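Local coordinates for protein putative alkaline phosphatase (Pseudomonas fluorescens, PDB 4F1V) that binds phosphate with high affinity in the periplasm and probably delivers it to an ABC transporter of the Pst type for import, at residues K37-N42 against T46-G51; D63-A68 against V269-P274; N123-I128 against G203-M208; T309-F314 against L356-T361. All coordinates share one frame; numbering follows the deposited sequence. Where two conformers were deposited one is given.

Contact 1: K37-N42 against T46-G51; sequences KAAFLN and TKFQAG
The methyl of Ala39 sits against the Phe48 ring, where its CB comes 3.4 Å from CE1 of Phe48, with CD1 and CZ of that ring a little farther off. The methyl meets the ring obliquely, at the side made by CD1, CE1 and CZ. Phe48 reaches it because its CG stands beside the backbone N (chi1 -70°), which swings the ring toward the helix. Lys47 closes in next to it: CB of Lys47 lies 3.7 Å from Ala39 CB, so one methyl touches both an aromatic ring and an aliphatic stem. CG of Lys47 lies 4.2 Å from Ala38 CB; past it the lysine chain bends at chi2 (-68°) and leads away from the helix. No hydrogen bond joins 37-42 to 46-51, and the small alanines let the returning chain come close, with the CA atoms of Ala39 and Lys47 5.3 Å apart. Ala38 O accepts from both the backbone N and ND2 of Asn42, one turn further along the helix. Phe48 also touches Ile29 of strand 29-30 and Val57. Here the chain leaving helix 33-42 folds back on the flank of that helix, within a periplasmic binding protein fold.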
loop_
_atom_site.group_PDB
_atom_site.type_symbol
_atom_site.label_atom_id
_atom_site.label_comp_id
_atom_site.label_asym_id
_atom_site.label_seq_id
_atom_site.Cartn_x
_atom_site.Cartn_y
_atom_site.Cartn_z
ATOM N N LYS A 37 9.958 5.078 4.309
ATOM C CA LYS A 37 9.814 6.482 4.650
ATOM C C LYS A 37 11.052 6.999 5.406
ATOM O O LYS A 37 11.593 8.057 5.092
ATOM C CB LYS A 37 8.539 6.730 5.467
ATOM C CG LYS A 37 7.230 6.475 4.674
ATOM C CD LYS A 37 6.013 7.024 5.394
ATOM C CE LYS A 37 5.686 6.393 6.684
ATOM N NZ LYS A 37 4.580 7.077 7.405
ATOM N N ALA A 38 11.529 6.243 6.377
ATOM C CA ALA A 38 12.691 6.718 7.174
ATOM C C ALA A 38 13.934 6.810 6.257
ATOM O O ALA A 38 14.747 7.735 6.401
ATOM C CB ALA A 38 12.914 5.768 8.365
ATOM N N ALA A 39 14.103 5.832 5.375
ATOM C CA ALA A 39 15.238 5.843 4.447
ATOM C C ALA A 39 15.273 7.146 3.654
ATOM O O ALA A 39 16.296 7.818 3.527
ATOM C CB ALA A 39 15.149 4.643 3.508
ATOM N N PHE A 40 14.111 7.491 3.049
ATOM C CA PHE A 40 14.060 8.697 2.225
ATOM C C PHE A 40 14.234 9.963 3.080
ATOM O O PHE A 40 15.018 10.838 2.751
ATOM C CB PHE A 40 12.731 8.708 1.448
ATOM C CG PHE A 40 12.632 9.966 0.598
ATOM C CD1 PHE A 40 13.137 9.948 -0.702
ATOM C CD2 PHE A 40 12.076 11.134 1.058
ATOM C CE1 PHE A 40 13.071 11.086 -1.537
ATOM C CE2 PHE A 40 12.023 12.269 0.275
ATOM C CZ PHE A 40 12.514 12.227 -1.012
ATOM N N LEU A 41 13.438 10.075 4.139
ATOM C CA LEU A 41 13.360 11.317 4.896
ATOM C C LEU A 41 14.682 11.726 5.532
ATOM O O LEU A 41 14.968 12.910 5.705
ATOM C CB LEU A 41 12.244 11.252 5.925
ATOM C CG LEU A 41 10.805 11.114 5.355
ATOM C CD1 LEU A 41 9.882 10.655 6.498
ATOM C CD2 LEU A 41 10.330 12.406 4.696
ATOM N N ASN A 42 15.487 10.714 5.901
ATOM C CA ASN A 42 16.764 10.918 6.578
ATOM C C ASN A 42 17.971 10.635 5.684
ATOM O O ASN A 42 19.108 10.716 6.122
ATOM C CB ASN A 42 16.830 9.989 7.858
ATOM C CG ASN A 42 15.667 10.321 8.764
ATOM O OD1 ASN A 42 15.647 11.376 9.383
ATOM N ND2 ASN A 42 14.646 9.463 8.792
ATOM N N THR A 46 20.916 2.585 5.412
ATOM C CA THR A 46 20.883 1.421 6.279
ATOM C C THR A 46 19.474 0.862 6.527
ATOM O O THR A 46 19.296 -0.276 6.890
ATOM C CB THR A 46 21.550 1.629 7.636
ATOM O OG1 THR A 46 20.752 2.442 8.506
ATOM C CG2 THR A 46 22.976 2.148 7.529
ATOM N N LYS A 47 18.445 1.702 6.247
ATOM C CA LYS A 47 17.043 1.268 6.301
ATOM C C LYS A 47 16.667 0.344 5.139
ATOM O O LYS A 47 15.688 -0.404 5.235
ATOM C CB LYS A 47 16.144 2.491 6.391
ATOM C CG LYS A 47 16.306 3.432 7.566
ATOM C CD LYS A 47 15.860 2.742 8.844
ATOM C CE LYS A 47 16.587 3.260 10.077
ATOM N NZ LYS A 47 15.627 3.184 11.224
ATOM N N PHE A 48 17.450 0.431 4.077
ATOM C CA PHE A 48 17.347 -0.504 2.933
ATOM C C PHE A 48 18.229 -1.736 3.151
ATOM O O PHE A 48 17.760 -2.860 2.978
ATOM C CB PHE A 48 17.707 0.155 1.621
ATOM C CG PHE A 48 16.733 1.184 1.075
ATOM C CD1 PHE A 48 15.441 1.374 1.569
ATOM C CD2 PHE A 48 17.116 1.954 -0.028
ATOM C CE1 PHE A 48 14.596 2.311 1.038
ATOM C CE2 PHE A 48 16.269 2.879 -0.573
ATOM C CZ PHE A 48 15.007 3.080 -0.061
ATOM N N GLN A 49 19.520 -1.499 3.446
ATOM C CA GLN A 49 20.465 -2.575 3.638
ATOM C C GLN A 49 21.178 -2.326 4.919
ATOM O O GLN A 49 22.087 -1.439 5.037
ATOM C CB GLN A 49 21.464 -2.719 2.482
ATOM C CG GLN A 49 20.821 -3.029 1.147
ATOM C CD GLN A 49 21.829 -3.305 0.051
ATOM O OE1 GLN A 49 22.999 -2.875 0.109
ATOM N NE2 GLN A 49 21.398 -4.026 -0.955
ATOM N N ALA A 50 20.847 -3.094 5.927
ATOM C CA ALA A 50 21.487 -2.921 7.240
ATOM C C ALA A 50 22.989 -3.044 7.023
ATOM O O ALA A 50 23.480 -3.881 6.228
ATOM C CB ALA A 50 21.006 -4.055 8.164
ATOM N N GLY A 51 23.752 -2.220 7.687
ATOM C CA GLY A 51 25.221 -2.251 7.619
ATOM C C GLY A 51 25.885 -1.549 6.461
ATOM O O GLY A 51 27.110 -1.551 6.360
#

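Contact 2: D63-A68 against V269-P274; sequences DSKLSA and VPVFGP. With PI (hydrogenphosphate ion), chain B.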
loop_
_atom_site.group_PDB
_atom_site.type_symbol
_atom_site.label_atom_id
_atom_site.label_comp_id
_atom_site.label_asym_id
_atom_site.label_seq_id
_atom_site.Cartn_x
_atom_site.Cartn_y
_atom_site.Cartn_z
ATOM N N ASP A 63 2.967 2.271 1.238
ATOM C CA ASP A 63 1.517 2.245 1.334
ATOM C C ASP A 63 1.021 2.892 2.646
ATOM O O ASP A 63 -0.183 2.828 2.953
ATOM C CB ASP A 63 0.840 0.860 1.030
ATOM C CG ASP A 63 1.874 -0.268 0.865
ATOM O OD1 ASP A 63 2.238 -0.616 -0.258
ATOM O OD2 ASP A 63 2.310 -0.742 1.942
ATOM N N SER A 64 1.936 3.517 3.375
ATOM C CA SER A 64 1.641 4.389 4.491
ATOM C C SER A 64 1.846 5.850 4.070
ATOM O O SER A 64 2.925 6.216 3.570
ATOM C CB SER A 64 2.567 4.091 5.682
ATOM O OG SER A 64 2.479 5.065 6.683
ATOM N N LYS A 65 0.866 6.713 4.279
ATOM C CA LYS A 65 1.053 8.137 3.983
ATOM C C LYS A 65 2.125 8.758 4.880
ATOM O O LYS A 65 2.315 8.385 6.036
ATOM C CB LYS A 65 -0.240 8.905 4.192
ATOM C CG LYS A 65 -1.268 8.664 3.048
ATOM C CD LYS A 65 -2.401 9.640 2.978
ATOM C CE LYS A 65 -2.182 11.054 2.643
ATOM N NZ LYS A 65 -3.564 11.687 2.254
ATOM N N LEU A 66 2.782 9.768 4.296
ATOM C CA LEU A 66 3.625 10.644 5.106
ATOM C C LEU A 66 2.754 11.397 6.150
ATOM O O LEU A 66 1.744 11.999 5.788
ATOM C CB LEU A 66 4.371 11.612 4.193
ATOM C CG LEU A 66 5.452 10.939 3.372
ATOM C CD1 LEU A 66 5.839 11.810 2.200
ATOM C CD2 LEU A 66 6.743 10.659 4.183
ATOM N N SER A 67 3.164 11.335 7.420
ATOM C CA SER A 67 2.408 11.982 8.458
ATOM C C SER A 67 2.696 13.487 8.461
ATOM O O SER A 67 3.644 13.990 7.877
ATOM C CB SER A 67 2.792 11.413 9.826
ATOM O OG SER A 67 4.125 11.836 10.111
ATOM N N ALA A 68 1.887 14.217 9.274
ATOM C CA ALA A 68 2.105 15.659 9.390
ATOM C C ALA A 68 3.518 15.955 9.877
ATOM O O ALA A 68 4.174 16.896 9.423
ATOM C CB ALA A 68 1.073 16.288 10.306
ATOM N N VAL A 269 -2.379 11.672 -2.177
ATOM C CA VAL A 269 -2.680 10.245 -1.867
ATOM C C VAL A 269 -4.115 10.139 -1.387
ATOM O O VAL A 269 -4.442 10.559 -0.263
ATOM C CB VAL A 269 -1.732 9.661 -0.799
ATOM C CG1 VAL A 269 -2.169 8.236 -0.459
ATOM C CG2 VAL A 269 -0.303 9.713 -1.311
ATOM N N PRO A 270 -5.015 9.550 -2.182
ATOM C CA PRO A 270 -6.387 9.376 -1.693
ATOM C C PRO A 270 -6.403 8.289 -0.637
ATOM O O PRO A 270 -5.704 7.285 -0.759
ATOM C CB PRO A 270 -7.166 8.871 -2.938
ATOM C CG PRO A 270 -6.245 9.208 -4.112
ATOM C CD PRO A 270 -4.846 9.052 -3.551
ATOM N N VAL A 271 -7.235 8.482 0.381
ATOM C CA VAL A 271 -7.489 7.453 1.330
ATOM C C VAL A 271 -8.983 7.191 1.423
ATOM O O VAL A 271 -9.816 8.077 1.238
ATOM C CB VAL A 271 -6.885 7.706 2.708
ATOM C CG1 VAL A 271 -5.379 7.871 2.613
ATOM C CG2 VAL A 271 -7.516 8.873 3.423
ATOM N N PHE A 272 -9.312 5.924 1.690
ATOM C CA PHE A 272 -10.661 5.513 2.018
ATOM C C PHE A 272 -10.879 5.642 3.504
ATOM O O PHE A 272 -9.889 5.676 4.307
ATOM C CB PHE A 272 -10.924 4.069 1.486
ATOM C CG PHE A 272 -10.968 3.995 0.003
ATOM C CD1 PHE A 272 -9.784 3.872 -0.749
ATOM C CD2 PHE A 272 -12.185 4.089 -0.679
ATOM C CE1 PHE A 272 -9.860 3.835 -2.135
ATOM C CE2 PHE A 272 -12.233 4.038 -2.053
ATOM C CZ PHE A 272 -11.069 3.929 -2.804
ATOM N N GLY A 273 -12.123 5.721 3.946
ATOM C CA GLY A 273 -12.417 5.957 5.340
ATOM C C GLY A 273 -13.913 5.900 5.549
ATOM O O GLY A 273 -14.684 5.390 4.741
ATOM N N PRO A 274 -14.360 6.408 6.713
ATOM C CA PRO A 274 -15.782 6.313 7.076
ATOM C C PRO A 274 -16.694 7.012 6.088
ATOM O O PRO A 274 -16.306 8.013 5.438
ATOM C CB PRO A 274 -15.815 7.010 8.431
ATOM C CG PRO A 274 -14.435 6.840 9.011
ATOM C CD PRO A 274 -13.550 7.015 7.786
HETATM P P PI B . 4.300 -2.927 3.496
HETATM O O1 PI B . 4.630 -1.576 4.131
HETATM O O2 PI B . 5.522 -3.846 3.473
HETATM O O3 PI B . 3.118 -3.582 4.222
HETATM O O4 PI B . 3.898 -2.681 2.014
#
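Lys65 spans the gap to Val269 and Val271, two residues after Asp63 has met the phosphate. At Asp63, OD2 comes to 2.5 Å from O4 of the hydrogenphosphate, a spacing at which one of the two oxygens probably holds a proton. OD1 of the same carboxylate is bonded to Thr294, which fixes the group from its other oxygen. Ser64 follows, with its OG bonded to Glu150. Lys65 then carries the whole contact with 269-274. Its CG lies 3.6 Å from CG1 of Val269, the two side chains running past each other in opposite senses. In the conformer described, CD of Lys65 lies 3.5 Å from CG1 of Val271. A bend at chi3 (66°) turns the chain so that NZ of Lys65 reaches the carbonyl O of Val269 at 2.9 Å, lying in the carbonyl plane. The same NZ is held by Asp266 O, so backbone carbonyls grip the ammonium while the valines line its stem. Farther on, Ser67 stands at the N-cap of helix 68-77. The loop after strand 59-62 thus joins the phosphate pocket to the segment leading into strand 272-273, and its aspartate belongs to the anion site of a phosphate-binding protein of the PstS family.

Contact 3: N123-I128 against G203-M208; sequences NTWDGI and GRITYM
Gly203 receives the indole of Trp125: NE1 of Trp125 gives a hydrogen bond to Gly203 O at 3.3 Å. The oxygen lies close to the plane of the indole, at its edge; the bond is long, and it is bent too, with an N-H...O angle of 141° and the donor 33° off the carbonyl plane. Gly203 CA is also near, 3.5 Å from Trp125 NE1, so the indole edge runs along the glycine backbone, where positive phi favours glycine. At Arg204 the contact is again with the backbone, whose O lies 4.2 Å from Trp125 CZ2 near the ring plane; the side chain leaves its backbone away from the tryptophan, and NH1 bonds to Ala197 O. Ile205 then brings CD1 to 4.3 Å from Trp125 CH2, a loose apolar touch at the far end of the indole. With CG of Trp125 beside its backbone N (chi1 -71°), the ring extends from the short 3-10 turn 125-127 toward the strand. Gly203 and Arg204 both pair with Asn100, forming a G1 beta bulge. Phe99 and Ile137 meet the indole as well. Strand 204-205, which the indole flanks, lies between strands 99-100 and 138-142, with helix 111-119 packed on Ile205 through Val117.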
loop_
_atom_site.group_PDB
_atom_site.type_symbol
_atom_site.label_atom_id
_atom_site.label_comp_id
_atom_site.label_asym_id
_atom_site.label_seq_id
_atom_site.Cartn_x
_atom_site.Cartn_y
_atom_site.Cartn_z
ATOM N N ASN A 123 -13.091 -16.462 17.521
ATOM C CA ASN A 123 -11.804 -17.109 17.643
ATOM C C ASN A 123 -11.866 -18.586 17.282
ATOM O O ASN A 123 -10.882 -19.312 17.559
ATOM C CB ASN A 123 -11.154 -16.835 18.999
ATOM C CG ASN A 123 -11.983 -17.364 20.148
ATOM O OD1 ASN A 123 -12.790 -18.261 19.959
ATOM N ND2 ASN A 123 -11.743 -16.877 21.355
ATOM N N THR A 124 -12.950 -19.040 16.679
ATOM C CA THR A 124 -13.132 -20.411 16.202
ATOM C C THR A 124 -13.661 -20.369 14.806
ATOM O O THR A 124 -14.439 -19.467 14.403
ATOM C CB THR A 124 -14.085 -21.241 17.069
ATOM O OG1 THR A 124 -15.383 -20.691 17.006
ATOM C CG2 THR A 124 -13.594 -21.334 18.519
ATOM N N TRP A 125 -13.313 -21.389 14.000
ATOM C CA TRP A 125 -13.824 -21.456 12.626
ATOM C C TRP A 125 -15.321 -21.733 12.604
ATOM O O TRP A 125 -16.008 -21.384 11.650
ATOM C CB TRP A 125 -13.002 -22.519 11.856
ATOM C CG TRP A 125 -11.585 -22.025 11.580
ATOM C CD1 TRP A 125 -10.478 -22.230 12.315
ATOM C CD2 TRP A 125 -11.203 -21.152 10.510
ATOM N NE1 TRP A 125 -9.400 -21.544 11.743
ATOM C CE2 TRP A 125 -9.818 -20.885 10.663
ATOM C CE3 TRP A 125 -11.873 -20.603 9.447
ATOM C CZ2 TRP A 125 -9.100 -20.038 9.762
ATOM C CZ3 TRP A 125 -11.164 -19.790 8.527
ATOM C CH2 TRP A 125 -9.804 -19.523 8.733
ATOM N N ASP A 126 -15.842 -22.390 13.655
ATOM C CA ASP A 126 -17.265 -22.589 13.864
ATOM C C ASP A 126 -18.046 -21.272 13.851
ATOM O O ASP A 126 -19.261 -21.220 13.518
ATOM C CB ASP A 126 -17.550 -23.243 15.231
ATOM C CG ASP A 126 -16.685 -24.405 15.545
ATOM O OD1 ASP A 126 -15.455 -24.131 15.599
ATOM O OD2 ASP A 126 -17.196 -25.480 15.777
ATOM N N GLY A 127 -17.338 -20.201 14.291
ATOM C CA GLY A 127 -17.946 -18.906 14.458
ATOM C C GLY A 127 -18.042 -18.070 13.185
ATOM O O GLY A 127 -18.558 -16.960 13.236
ATOM N N ILE A 128 -17.565 -18.585 12.068
ATOM C CA ILE A 128 -17.752 -18.023 10.727
ATOM C C ILE A 128 -18.864 -18.835 10.105
ATOM O O ILE A 128 -18.731 -20.051 9.933
ATOM C CB ILE A 128 -16.451 -18.051 9.932
ATOM C CG1 ILE A 128 -15.330 -17.228 10.580
ATOM C CG2 ILE A 128 -16.752 -17.606 8.499
ATOM C CD1 ILE A 128 -13.957 -17.478 9.987
ATOM N N GLY A 203 -5.034 -23.351 10.852
ATOM C CA GLY A 203 -6.088 -22.473 11.248
ATOM C C GLY A 203 -5.734 -20.973 11.317
ATOM O O GLY A 203 -6.416 -20.229 12.025
ATOM N N ARG A 204 -4.712 -20.563 10.576
ATOM C CA ARG A 204 -4.213 -19.182 10.598
ATOM C C ARG A 204 -4.872 -18.339 9.558
ATOM O O ARG A 204 -5.274 -18.825 8.483
ATOM C CB ARG A 204 -2.662 -19.188 10.480
ATOM C CG ARG A 204 -2.006 -19.769 11.716
ATOM C CD ARG A 204 -0.502 -19.762 11.649
ATOM N NE ARG A 204 0.013 -20.323 12.921
ATOM C CZ ARG A 204 1.259 -20.149 13.340
ATOM N NH1 ARG A 204 2.192 -19.596 12.619
ATOM N NH2 ARG A 204 1.549 -20.592 14.532
ATOM N N ILE A 205 -4.969 -17.039 9.814
ATOM C CA ILE A 205 -5.604 -16.079 8.909
ATOM C C ILE A 205 -4.827 -14.743 9.014
ATOM O O ILE A 205 -4.287 -14.425 10.063
ATOM C CB ILE A 205 -7.125 -15.875 9.280
ATOM C CG1 ILE A 205 -7.854 -15.061 8.213
ATOM C CG2 ILE A 205 -7.302 -15.318 10.681
ATOM C CD1 ILE A 205 -9.364 -15.287 8.300
ATOM N N THR A 206 -4.819 -13.967 7.942
ATOM C CA THR A 206 -4.125 -12.659 7.954
ATOM C C THR A 206 -4.758 -11.734 6.901
ATOM O O THR A 206 -5.725 -12.098 6.237
ATOM C CB THR A 206 -2.607 -12.862 7.727
ATOM O OG1 THR A 206 -1.898 -11.665 8.061
ATOM C CG2 THR A 206 -2.279 -13.227 6.317
ATOM N N TYR A 207 -4.136 -10.546 6.802
ATOM C CA TYR A 207 -4.427 -9.548 5.786
ATOM C C TYR A 207 -3.162 -9.369 4.950
ATOM O O TYR A 207 -2.042 -9.500 5.459
ATOM C CB TYR A 207 -4.873 -8.204 6.439
ATOM C CG TYR A 207 -3.852 -7.650 7.406
ATOM C CD1 TYR A 207 -2.896 -6.733 6.989
ATOM C CD2 TYR A 207 -3.800 -8.108 8.720
ATOM C CE1 TYR A 207 -1.913 -6.258 7.861
ATOM C CE2 TYR A 207 -2.826 -7.617 9.590
ATOM C CZ TYR A 207 -1.896 -6.705 9.184
ATOM O OH TYR A 207 -0.913 -6.279 10.047
ATOM N N MET A 208 -3.321 -9.087 3.634
ATOM C CA MET A 208 -2.150 -9.280 2.753
ATOM C C MET A 208 -2.293 -8.586 1.408
ATOM O O MET A 208 -3.383 -8.530 0.804
ATOM C CB MET A 208 -2.001 -10.801 2.500
ATOM C CG MET A 208 -0.786 -11.263 1.731
ATOM S SD MET A 208 0.813 -10.708 2.388
ATOM C CE MET A 208 0.706 -11.356 4.034
#

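Contact 4: T309-F314 against L356-T361; sequences TQVRDF and LSIGNT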
loop_
_atom_site.group_PDB
_atom_site.type_symbol
_atom_site.label_atom_id
_atom_site.label_comp_id
_atom_site.label_asym_id
_atom_site.label_seq_id
_atom_site.Cartn_x
_atom_site.Cartn_y
_atom_site.Cartn_z
ATOM N N THR A 309 17.601 13.421 -14.782
ATOM C CA THR A 309 17.069 12.905 -16.031
ATOM C C THR A 309 16.472 11.505 -15.833
ATOM O O THR A 309 15.368 11.210 -16.351
ATOM C CB THR A 309 18.167 12.906 -17.108
ATOM O OG1 THR A 309 18.577 14.226 -17.349
ATOM C CG2 THR A 309 17.661 12.261 -18.374
ATOM N N GLN A 310 17.212 10.643 -15.165
ATOM C CA GLN A 310 16.768 9.227 -15.011
ATOM C C GLN A 310 15.462 9.171 -14.204
ATOM O O GLN A 310 14.604 8.313 -14.486
ATOM C CB GLN A 310 17.890 8.447 -14.333
ATOM C CG GLN A 310 19.034 8.255 -15.341
ATOM C CD GLN A 310 20.263 7.600 -14.607
ATOM O OE1 GLN A 310 20.480 7.749 -13.460
ATOM N NE2 GLN A 310 21.066 6.975 -15.478
ATOM N N VAL A 311 15.299 10.023 -13.185
ATOM C CA VAL A 311 14.040 10.035 -12.442
ATOM C C VAL A 311 12.896 10.526 -13.357
ATOM O O VAL A 311 11.814 9.910 -13.365
ATOM C CB VAL A 311 14.171 10.915 -11.173
ATOM C CG1 VAL A 311 12.809 11.180 -10.565
ATOM C CG2 VAL A 311 15.086 10.270 -10.159
ATOM N N ARG A 312 13.152 11.579 -14.117
ATOM C CA ARG A 312 12.113 12.019 -15.063
ATOM C C ARG A 312 11.737 10.878 -16.005
ATOM O O ARG A 312 10.537 10.680 -16.294
ATOM C CB ARG A 312 12.592 13.254 -15.884
ATOM C CG ARG A 312 12.701 14.518 -15.063
ATOM C CD ARG A 312 13.165 15.714 -15.856
ATOM N NE ARG A 312 12.297 15.975 -16.992
ATOM C CZ ARG A 312 11.113 16.564 -16.951
ATOM N NH1 ARG A 312 10.647 17.099 -15.778
ATOM N NH2 ARG A 312 10.317 16.658 -18.022
ATOM N N ASP A 313 12.700 10.150 -16.556
ATOM C CA ASP A 313 12.400 9.098 -17.501
ATOM C C ASP A 313 11.564 7.989 -16.865
ATOM O O ASP A 313 10.701 7.386 -17.541
ATOM C CB ASP A 313 13.698 8.544 -18.082
ATOM C CG ASP A 313 14.456 9.531 -18.994
ATOM O OD1 ASP A 313 13.810 10.514 -19.437
ATOM O OD2 ASP A 313 15.637 9.266 -19.273
ATOM N N PHE A 314 11.766 7.699 -15.584
ATOM C CA PHE A 314 10.891 6.744 -14.896
ATOM C C PHE A 314 9.455 7.247 -14.801
ATOM O O PHE A 314 8.490 6.518 -15.103
ATOM C CB PHE A 314 11.421 6.418 -13.505
ATOM C CG PHE A 314 10.451 5.576 -12.689
ATOM C CD1 PHE A 314 10.095 4.295 -13.127
ATOM C CD2 PHE A 314 9.868 6.075 -11.531
ATOM C CE1 PHE A 314 9.146 3.562 -12.401
ATOM C CE2 PHE A 314 8.901 5.364 -10.849
ATOM C CZ PHE A 314 8.521 4.097 -11.301
ATOM N N LEU A 356 6.128 22.528 -9.780
ATOM C CA LEU A 356 6.393 21.255 -9.082
ATOM C C LEU A 356 7.231 20.288 -9.882
ATOM O O LEU A 356 7.537 19.175 -9.394
ATOM C CB LEU A 356 5.045 20.580 -8.687
ATOM C CG LEU A 356 4.138 21.390 -7.792
ATOM C CD1 LEU A 356 2.936 20.547 -7.375
ATOM C CD2 LEU A 356 4.855 21.915 -6.592
ATOM N N SER A 357 7.648 20.631 -11.087
ATOM C CA SER A 357 8.203 19.629 -11.985
ATOM C C SER A 357 9.627 19.205 -11.574
ATOM O O SER A 357 10.471 20.005 -11.181
ATOM C CB SER A 357 8.164 20.111 -13.444
ATOM O OG SER A 357 9.059 21.198 -13.631
ATOM N N ILE A 358 9.872 17.912 -11.739
ATOM C CA ILE A 358 11.163 17.328 -11.392
ATOM C C ILE A 358 12.241 17.994 -12.240
ATOM O O ILE A 358 12.149 18.063 -13.465
ATOM C CB ILE A 358 11.140 15.790 -11.584
ATOM C CG1 ILE A 358 10.124 15.115 -10.660
ATOM C CG2 ILE A 358 12.520 15.193 -11.424
ATOM C CD1 ILE A 358 9.638 13.770 -11.144
ATOM N N GLY A 359 13.320 18.450 -11.584
ATOM C CA GLY A 359 14.425 19.083 -12.312
ATOM C C GLY A 359 14.151 20.465 -12.846
ATOM O O GLY A 359 14.938 20.962 -13.672
ATOM N N ASN A 360 13.070 21.094 -12.442
ATOM C CA ASN A 360 12.727 22.441 -12.910
ATOM C C ASN A 360 13.987 23.337 -12.798
ATOM O O ASN A 360 14.557 23.469 -11.723
ATOM C CB ASN A 360 11.551 22.929 -12.091
ATOM C CG ASN A 360 11.095 24.354 -12.404
ATOM O OD1 ASN A 360 11.905 25.308 -12.440
ATOM N ND2 ASN A 360 9.802 24.529 -12.536
ATOM N N THR A 361 14.407 23.964 -13.949
ATOM C CA THR A 361 15.708 24.627 -13.945
ATOM C C THR A 361 15.761 25.920 -13.180
ATOM O O THR A 361 16.819 26.441 -12.901
ATOM C CB THR A 361 16.247 24.855 -15.356
ATOM O OG1 THR A 361 15.330 25.698 -16.022
ATOM C CG2 THR A 361 16.559 23.529 -16.074
#
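NH1 of Arg312 is gripped by two backbone carbonyls, Ile358 O at 2.9 Å and Leu350 O. Toward Ile358 the N-H...O angle is 147°, and the donor lies in the carbonyl plane on a lone pair, while the oxygen sits at the guanidinium edge, 19° out of its plane. The bend of the arginine chain at chi3 (57°) brings NH1 round to Ile358 O, and CD of Arg312 passes 3.5 Å from the same oxygen. Beneath the polar end, CG of Arg312 lies 3.7 Å from CG2 of Ile358, the two side chains sliding past each other in opposite senses. Val311, the preceding residue on helix 305-318, adds CG1 at 4.1 Å from Ile358 CG2; here the side chains cross at about a right angle. CG2 of Ile358 thus touches both helix residues, and its CD1 reaches Val311 CG1 as closely. The type II turn from Ser357 to Asn360 presents the Ile358 carbonyl, with Gly359 taking the positive phi the turn needs. Val311 also touches Phe298 of strand 291-299. A charged head bound to neutral carbonyls above an apolar stem joins the helix to the late loop without a salt bridge between the segments, and the carbonyl of the buried Ile358 is satisfied by the arginine.

In the fold
From the N terminus, contact 1 closes first, a short loop in which the chain doubles back on helix 33-42. Contact 2 opens soon after, beyond strand 59-62, and closes about 200 residues later near strand 272-273. Contact 3 is nested inside that long loop and ties the turn before strand 138-142 to the four-stranded sheet holding strand 204-205. Contact 4 follows in series, fastening helix 305-318 to the loop after helix 339-349. Contacts 1 and 2 touch directly, with Lys37 NZ probably bonded to Lys65 O and Ser64 OG, and Leu41 packed on Leu66. Contacts 3 and 4 lie on opposite sides of the chain's centre, their centres about 47 Å apart.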